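Local atomic coordinates of malate synthase (Haloferax volcanii, PDB entry 3OYZ), a protein that catalyses the magnesium-dependent Claisen condensation of acetyl-CoA with glyoxylate and the hydrolysis of malyl-CoA to malate and CoA in the glyoxylate cycle. Residues A[49-52]-A[58-61]; A[85-88]-A[94-97]; A[355-360]-A[387-392]. All coordinates share one frame; numbering follows the deposited sequence.

Contact 1: A[49-52]-A[58-61]; sequences DNED and MRDE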
# COMPACT_ATOMS: atom_id res chain seq x y z
N ASP A 49 4.81 14.13 -27.44
CA ASP A 49 3.92 13.02 -27.23
C ASP A 49 3.15 12.56 -28.41
O ASP A 49 2.03 13.03 -28.57
CB ASP A 49 2.99 13.37 -26.07
CG ASP A 49 2.19 12.21 -25.56
OD1 ASP A 49 2.41 11.08 -26.03
OD2 ASP A 49 1.27 12.46 -24.76
N ASN A 50 3.66 11.55 -29.10
CA ASN A 50 2.94 10.91 -30.18
C ASN A 50 1.82 9.96 -29.81
O ASN A 50 1.21 9.38 -30.71
CB ASN A 50 3.92 10.22 -31.13
CG ASN A 50 3.52 10.41 -32.62
OD1 ASN A 50 3.12 11.52 -33.02
ND2 ASN A 50 3.61 9.37 -33.40
N GLU A 51 1.57 9.81 -28.51
CA GLU A 51 0.52 8.88 -28.07
C GLU A 51 -0.69 9.68 -27.66
O GLU A 51 -1.22 10.39 -28.55
CB GLU A 51 1.01 7.96 -26.93
CG GLU A 51 0.04 6.80 -26.71
CD GLU A 51 -0.32 6.57 -25.25
OE1 GLU A 51 -0.31 7.53 -24.46
OE2 GLU A 51 -0.72 5.47 -24.84
N ASP A 52 -1.13 9.65 -26.39
CA ASP A 52 -2.45 10.22 -26.07
C ASP A 52 -2.62 11.74 -26.27
O ASP A 52 -3.75 12.22 -26.36
CB ASP A 52 -3.12 9.69 -24.79
CG ASP A 52 -3.61 8.22 -24.98
OD1 ASP A 52 -3.47 7.63 -26.08
OD2 ASP A 52 -4.24 7.60 -24.10
N MET A 58 -3.46 11.66 -36.80
CA MET A 58 -2.38 12.63 -36.82
C MET A 58 -0.98 12.16 -36.44
O MET A 58 -0.04 12.97 -36.44
CB MET A 58 -2.73 13.86 -35.99
CG MET A 58 -3.94 14.66 -36.45
SD MET A 58 -3.50 15.66 -37.91
CE MET A 58 -3.14 14.49 -39.24
N ARG A 59 -0.81 10.87 -36.15
CA ARG A 59 0.42 10.41 -35.49
C ARG A 59 1.53 10.15 -36.47
O ARG A 59 2.71 10.28 -36.13
CB ARG A 59 0.15 9.10 -34.70
CG ARG A 59 -0.56 9.43 -33.38
CD ARG A 59 -1.03 8.11 -32.66
NE ARG A 59 -1.63 8.52 -31.39
CZ ARG A 59 -2.52 7.84 -30.70
NH1 ARG A 59 -2.86 6.63 -31.08
NH2 ARG A 59 -3.00 8.36 -29.57
N ASP A 60 1.18 9.79 -37.70
CA ASP A 60 2.24 9.74 -38.71
C ASP A 60 2.87 11.09 -39.01
O ASP A 60 4.09 11.22 -39.10
CB ASP A 60 1.69 9.08 -39.97
CG ASP A 60 1.54 7.57 -39.78
OD1 ASP A 60 0.65 6.97 -40.41
OD2 ASP A 60 2.27 6.96 -38.95
N GLU A 61 2.03 12.12 -39.05
CA GLU A 61 2.54 13.49 -39.25
C GLU A 61 3.26 13.96 -37.99
O GLU A 61 4.37 14.52 -38.05
CB GLU A 61 1.40 14.44 -39.63
CG GLU A 61 1.89 15.89 -39.85
CD GLU A 61 0.77 16.85 -40.27
OE1 GLU A 61 -0.40 16.47 -40.47
OE2 GLU A 61 1.07 18.06 -40.37
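R59 reaches back from the first turn of helix 59-73 to N50, E51 and D52, in the TIM-barrel loop that follows strand 45-49. Its CG lies anti to the carbonyl carbon (chi1 -78°), and the chain is extended from CG to NE. The aliphatic part runs alongside N50 O, with R59 CG 3.2 Å from it. The guanidinium meets E51 O at its edge, near its plane. Two weak hydrogen bonds share that oxygen: R59 NH2 gives one of 2.9 Å to E51 O, and R59 NE a longer one. At the edge of the magnesium site, D52 OD1 forms a long salt bridge with R59 NH2, 3.6 Å, the carboxylate 13° from the guanidinium plane. D52 is a magnesium-site residue, its side chain about 4 Å from the ion, and lines the acetyl-CoA pocket. The N50 amide reaches the backbone of the helix start, while its OD1 is held by T19. D49 OD1 accepts from E51 N, an Asx turn. The D49 and E51 carboxylates both pair with R84, which binds glyoxylate and acetyl-CoA. N50 ND2 donates to R59 O at 3.0 Å, and the acceptor lies in the N50 amide plane.

Contact 2: A[85-88]-A[94-97]; sequences MVWH and TRYQ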
# COMPACT_ATOMS: atom_id res chain seq x y z
N MET A 85 6.31 7.27 -27.67
CA MET A 85 5.86 6.49 -28.80
C MET A 85 4.56 5.75 -28.44
O MET A 85 4.23 5.54 -27.25
CB MET A 85 6.97 5.49 -29.17
CG MET A 85 8.28 6.24 -29.35
SD MET A 85 8.40 7.00 -31.04
CE MET A 85 7.69 8.59 -30.67
N VAL A 86 3.90 5.19 -29.44
CA VAL A 86 2.74 4.36 -29.07
C VAL A 86 3.22 2.96 -28.64
O VAL A 86 4.32 2.57 -29.02
CB VAL A 86 1.67 4.22 -30.18
CG1 VAL A 86 1.05 5.59 -30.46
CG2 VAL A 86 2.28 3.65 -31.46
N TRP A 87 2.45 2.31 -27.78
CA TRP A 87 2.76 0.91 -27.35
C TRP A 87 1.53 0.34 -26.67
O TRP A 87 0.68 1.04 -26.11
CB TRP A 87 3.95 0.90 -26.37
CG TRP A 87 4.42 -0.47 -25.91
CD1 TRP A 87 3.97 -1.19 -24.80
CD2 TRP A 87 5.43 -1.27 -26.54
NE1 TRP A 87 4.67 -2.39 -24.74
CE2 TRP A 87 5.59 -2.44 -25.76
CE3 TRP A 87 6.25 -1.08 -27.66
CZ2 TRP A 87 6.50 -3.44 -26.08
CZ3 TRP A 87 7.18 -2.06 -28.00
CH2 TRP A 87 7.20 -3.28 -27.27
N HIS A 88 1.37 -0.98 -26.70
CA HIS A 88 0.38 -1.47 -25.76
C HIS A 88 0.71 -2.96 -25.56
O HIS A 88 0.91 -3.71 -26.51
CB HIS A 88 -1.07 -1.35 -26.26
CG HIS A 88 -2.10 -1.43 -25.19
ND1 HIS A 88 -2.39 -2.62 -24.53
CD2 HIS A 88 -2.96 -0.50 -24.69
CE1 HIS A 88 -3.37 -2.41 -23.67
NE2 HIS A 88 -3.75 -1.15 -23.76
N THR A 94 0.14 -2.12 -32.37
CA THR A 94 0.61 -0.90 -31.70
C THR A 94 2.07 -0.96 -31.31
O THR A 94 2.79 0.03 -31.51
CB THR A 94 -0.24 -0.56 -30.50
OG1 THR A 94 -1.62 -0.64 -30.84
CG2 THR A 94 0.07 0.79 -29.82
N ARG A 95 2.56 -2.11 -30.82
CA ARG A 95 3.99 -2.23 -30.51
C ARG A 95 4.79 -1.98 -31.78
O ARG A 95 5.86 -1.39 -31.78
CB ARG A 95 4.28 -3.70 -30.02
CG ARG A 95 3.62 -3.82 -28.60
CD ARG A 95 4.13 -5.07 -27.84
NE ARG A 95 3.69 -6.32 -28.44
CZ ARG A 95 2.58 -7.01 -28.16
NH1 ARG A 95 1.64 -6.52 -27.34
NH2 ARG A 95 2.42 -8.21 -28.72
N TYR A 96 4.36 -2.63 -32.86
CA TYR A 96 5.13 -2.54 -34.12
C TYR A 96 5.15 -1.08 -34.62
O TYR A 96 6.18 -0.59 -35.01
CB TYR A 96 4.55 -3.51 -35.17
CG TYR A 96 5.34 -3.56 -36.47
CD1 TYR A 96 6.72 -3.66 -36.48
CD2 TYR A 96 4.69 -3.49 -37.70
CE1 TYR A 96 7.47 -3.73 -37.63
CE2 TYR A 96 5.45 -3.50 -38.90
CZ TYR A 96 6.83 -3.65 -38.85
OH TYR A 96 7.67 -3.68 -39.96
N GLN A 97 4.03 -0.40 -34.54
CA GLN A 97 3.93 1.01 -34.93
C GLN A 97 4.90 1.87 -34.11
O GLN A 97 5.65 2.68 -34.68
CB GLN A 97 2.46 1.40 -34.86
CG GLN A 97 2.25 2.91 -35.19
CD GLN A 97 2.56 3.20 -36.66
OE1 GLN A 97 1.61 3.16 -37.45
NE2 GLN A 97 3.83 3.41 -37.05
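W87 has CG anti to its own N (chi1 -176°), which turns the indole under R95 of the helix. R95 has CG anti to the carbonyl carbon and is extended at chi2, which sets CG and CD over the ring; the bend at chi3 (-67°) then turns the guanidinium off it. The contact joins the loop after strand 80-81 to helix 92-105, a beta-to-alpha connection of the TIM barrel. W87 and R95 form a CH-pi interaction. R95 CG sits 3.6 Å from the centroid of the six-membered ring of W87 and almost on the ring normal. R95 CD continues over the same face, 3.4 Å from W87 CZ2. The guanidinium and ring planes are inclined to each other; the methylenes make the contact with the ring face. The indole NH of W87 is bonded to D129, on helix 127-143, whose residues K132 and A133 also touch the ring. This helps fix the rotation of the indole.

T94 uses its methyl group. T94 CG2 rests 3.5 Å from W87 N and equally close to W87 C, against the W87 backbone. T94 OG1 is bonded to S91. V86 points toward the helix, and its CG2 fits between T94 and Q97: V86 CG2 is 3.7 Å from T94 O and 3.8 Å from Q97 CG. V86 O is buried here and has no polar partner in the model. H88 contributes its backbone, while its ring nitrogen ND1 accepts from D90 N. The single hydrogen bond across the contact runs from R95 NH1 to H88 O, 3.0 Å long, with NH1 in the plane of that carbonyl and an N-H...O angle of 148°.

Contact 3: A[355-360]-A[387-392]; sequences AAKEAG and WDEATY. With ACO (acetyl coenzyme *a), chain B.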
# COMPACT_ATOMS: atom_id res chain seq x y z
N ALA A 355 -16.02 13.53 -30.68
CA ALA A 355 -16.05 14.56 -31.73
C ALA A 355 -14.75 15.39 -31.84
O ALA A 355 -14.22 15.57 -32.94
CB ALA A 355 -17.28 15.46 -31.54
N ALA A 356 -14.22 15.89 -30.72
CA ALA A 356 -12.94 16.61 -30.73
C ALA A 356 -11.78 15.80 -31.31
O ALA A 356 -11.02 16.29 -32.16
CB ALA A 356 -12.61 17.16 -29.33
N LYS A 357 -11.65 14.55 -30.86
CA LYS A 357 -10.60 13.62 -31.33
C LYS A 357 -10.75 13.34 -32.83
O LYS A 357 -9.78 13.39 -33.58
CB LYS A 357 -10.58 12.32 -30.49
CG LYS A 357 -9.74 11.16 -31.04
CD LYS A 357 -9.95 9.87 -30.26
CE LYS A 357 -10.99 8.94 -30.89
NZ LYS A 357 -10.96 7.59 -30.24
N GLU A 358 -11.98 13.04 -33.26
CA GLU A 358 -12.29 12.78 -34.66
C GLU A 358 -11.94 13.97 -35.57
O GLU A 358 -11.43 13.78 -36.68
CB GLU A 358 -13.73 12.31 -34.83
CG GLU A 358 -13.91 10.82 -34.51
CD GLU A 358 -15.33 10.31 -34.71
OE1 GLU A 358 -15.91 10.60 -35.77
OE2 GLU A 358 -15.85 9.61 -33.80
N ALA A 359 -12.13 15.19 -35.06
CA ALA A 359 -11.63 16.41 -35.70
C ALA A 359 -10.12 16.69 -35.64
O ALA A 359 -9.71 17.80 -36.00
CB ALA A 359 -12.41 17.61 -35.17
N GLY A 360 -9.26 15.76 -35.21
CA GLY A 360 -7.81 15.97 -35.16
C GLY A 360 -7.23 16.57 -33.89
O GLY A 360 -6.07 17.00 -33.86
N TRP A 387 -8.95 16.61 -21.02
CA TRP A 387 -9.48 15.36 -21.56
C TRP A 387 -8.64 14.85 -22.73
O TRP A 387 -8.24 15.62 -23.63
CB TRP A 387 -10.93 15.43 -22.05
CG TRP A 387 -11.92 15.29 -20.94
CD1 TRP A 387 -12.05 16.13 -19.88
CD2 TRP A 387 -12.96 14.30 -20.79
NE1 TRP A 387 -13.09 15.72 -19.08
CE2 TRP A 387 -13.63 14.58 -19.59
CE3 TRP A 387 -13.33 13.16 -21.52
CZ2 TRP A 387 -14.69 13.79 -19.12
CZ3 TRP A 387 -14.38 12.39 -21.06
CH2 TRP A 387 -15.04 12.70 -19.87
N ASP A 388 -8.38 13.54 -22.68
CA ASP A 388 -7.90 12.77 -23.80
C ASP A 388 -8.49 11.36 -23.78
O ASP A 388 -9.41 11.11 -22.99
CB ASP A 388 -6.38 12.86 -23.93
CG ASP A 388 -5.61 12.25 -22.76
OD1 ASP A 388 -6.13 11.39 -22.01
OD2 ASP A 388 -4.41 12.59 -22.66
N GLU A 389 -8.01 10.51 -24.68
CA GLU A 389 -8.56 9.18 -24.94
C GLU A 389 -8.59 8.36 -23.64
O GLU A 389 -9.57 7.68 -23.37
CB GLU A 389 -7.72 8.47 -26.02
CG GLU A 389 -8.11 7.02 -26.31
CD GLU A 389 -9.51 6.85 -26.89
OE1 GLU A 389 -10.14 7.84 -27.32
OE2 GLU A 389 -10.01 5.72 -26.94
N ALA A 390 -7.56 8.53 -22.82
CA ALA A 390 -7.52 7.86 -21.50
C ALA A 390 -8.69 8.33 -20.63
O ALA A 390 -9.34 7.56 -19.94
CB ALA A 390 -6.18 8.17 -20.82
N THR A 391 -8.94 9.64 -20.63
CA THR A 391 -10.00 10.19 -19.82
C THR A 391 -11.34 9.61 -20.27
O THR A 391 -12.24 9.30 -19.47
CB THR A 391 -10.10 11.74 -19.99
OG1 THR A 391 -8.80 12.32 -20.08
CG2 THR A 391 -10.87 12.39 -18.85
N TYR A 392 -11.50 9.59 -21.59
CA TYR A 392 -12.65 8.97 -22.17
C TYR A 392 -12.78 7.51 -21.69
O TYR A 392 -13.86 7.08 -21.25
CB TYR A 392 -12.42 9.02 -23.68
CG TYR A 392 -13.45 8.26 -24.44
CD1 TYR A 392 -14.73 8.79 -24.59
CD2 TYR A 392 -13.16 7.04 -25.03
CE1 TYR A 392 -15.69 8.11 -25.29
CE2 TYR A 392 -14.15 6.33 -25.70
CZ TYR A 392 -15.41 6.88 -25.83
OH TYR A 392 -16.40 6.24 -26.52
N1A ACO B . 2.95 22.03 -25.08
C2A ACO B . 3.29 23.13 -25.77
N3A ACO B . 2.59 24.27 -25.65
C4A ACO B . 1.49 24.38 -24.86
C5A ACO B . 1.09 23.19 -24.08
C6A ACO B . 1.88 21.95 -24.26
N6A ACO B . 1.45 20.86 -23.57
N7A ACO B . -0.00 23.50 -23.38
C8A ACO B . -0.30 24.79 -23.69
N9A ACO B . 0.60 25.32 -24.52
C1B ACO B . 0.55 26.74 -25.01
C2B ACO B . -0.91 27.08 -25.26
O2B ACO B . -1.27 26.66 -26.58
C3B ACO B . -0.95 28.59 -25.06
O3B ACO B . -0.39 29.08 -26.28
P3B ACO B . -0.62 30.58 -26.92
O7A ACO B . 0.71 31.20 -26.54
O8A ACO B . -1.87 31.02 -26.18
O9A ACO B . -0.87 30.39 -28.40
C4B ACO B . 0.04 28.77 -23.92
O4B ACO B . 0.99 27.70 -24.03
C5B ACO B . -0.63 28.66 -22.56
O5B ACO B . -1.61 27.63 -22.67
P1A ACO B . -2.73 27.39 -21.55
O1A ACO B . -3.76 28.48 -21.44
O2A ACO B . -1.95 27.17 -20.29
O3A ACO B . -3.55 26.05 -21.86
P2A ACO B . -4.64 25.96 -23.03
O4A ACO B . -3.89 26.68 -24.10
O5A ACO B . -5.99 26.20 -22.39
O6A ACO B . -4.75 24.39 -23.44
CBP ACO B . -4.55 21.96 -23.15
CCP ACO B . -4.95 23.30 -22.53
CDP ACO B . -5.36 21.67 -24.41
CEP ACO B . -4.89 20.88 -22.13
CAP ACO B . -3.07 21.91 -23.56
OAP ACO B . -2.37 22.43 -22.44
C9P ACO B . -2.54 20.52 -23.85
O9P ACO B . -2.89 19.93 -24.88
N8P ACO B . -1.73 19.99 -22.92
C7P ACO B . -1.17 18.66 -23.14
C6P ACO B . -2.20 17.53 -22.96
C5P ACO B . -1.38 16.25 -22.96
O5P ACO B . -0.15 16.30 -23.07
N4P ACO B . -2.07 15.12 -22.76
C3P ACO B . -1.48 13.80 -22.68
C2P ACO B . -0.64 13.62 -21.41
S1P ACO B . -1.89 13.04 -20.30
C ACO B . -2.17 11.40 -20.57
O ACO B . -1.81 10.81 -21.57
CH3 ACO B . -2.94 10.67 -19.51
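K357 and E389 form a salt bridge, with K357 NZ hydrogen-bonded to E389 OE1 at 3.0 Å. The ammonium comes from above the carboxylate plane, 51° out of it. The other oxygen, E389 OE2, is held by Q393, one turn further along the same helix. Both side chains bend to meet. K357 leaves its helix with CG anti to N and turns at chi3 (95°). E389 also starts anti and turns at chi2 (64°). The lysine methylenes run beside the same oxygen, with K357 CD 3.6 Å from E389 OE1.

The bridge ties the last turn of helix 343-358 to the first turn of helix 389-395, in the C-terminal part of the chain beyond the TIM barrel. Helix 343-358 ends in a Schellman motif: G360, with positive phi, donates to K357 O, and the backbone N of the residue after G360 donates to A356 O. Helix 389-395 opens with a capping box. D388 N gives a nearly straight bond of 2.9 Å to T391 OG1, and D388 OD1 accepts a weak one from A390 N.

D388, the N-cap residue, is the predicted proton acceptor. D388 OD2 lies 3.2 Å from ACO C3P and 3.3 Å from ACO C, the thioester carbonyl carbon. D388 OD2 is 4.0 Å from ACO CH3, the methyl group, and D388 OD1 4.1 Å, consistent with the predicted role. A390 touches V191, D192 and the bound pyruvate. T391 CG2 sits 3.4 Å above the W387 ring, over its centre.

In the fold
Contacts 1 and 2 are partly buried and follow one plan: each joins a loop after a barrel strand to the start of the next helix. Contact 3 is a surface contact between two helices of the C-terminal part, made by one charged pair alone. Contact 1 is mostly polar, with backbone carbonyls as acceptors near the magnesium site. Contact 2 is mainly aliphatic and aromatic. Contacts 1 and 2 touch where V86 CG1 packs on R59 CD. Contact 1 also meets contact 3 through D52, which touches D388, E389 and A390 and belongs to both the magnesium site and the acetyl-CoA pocket. Contacts 2 and 3 do not touch; their nearest atoms are about 9 Å apart.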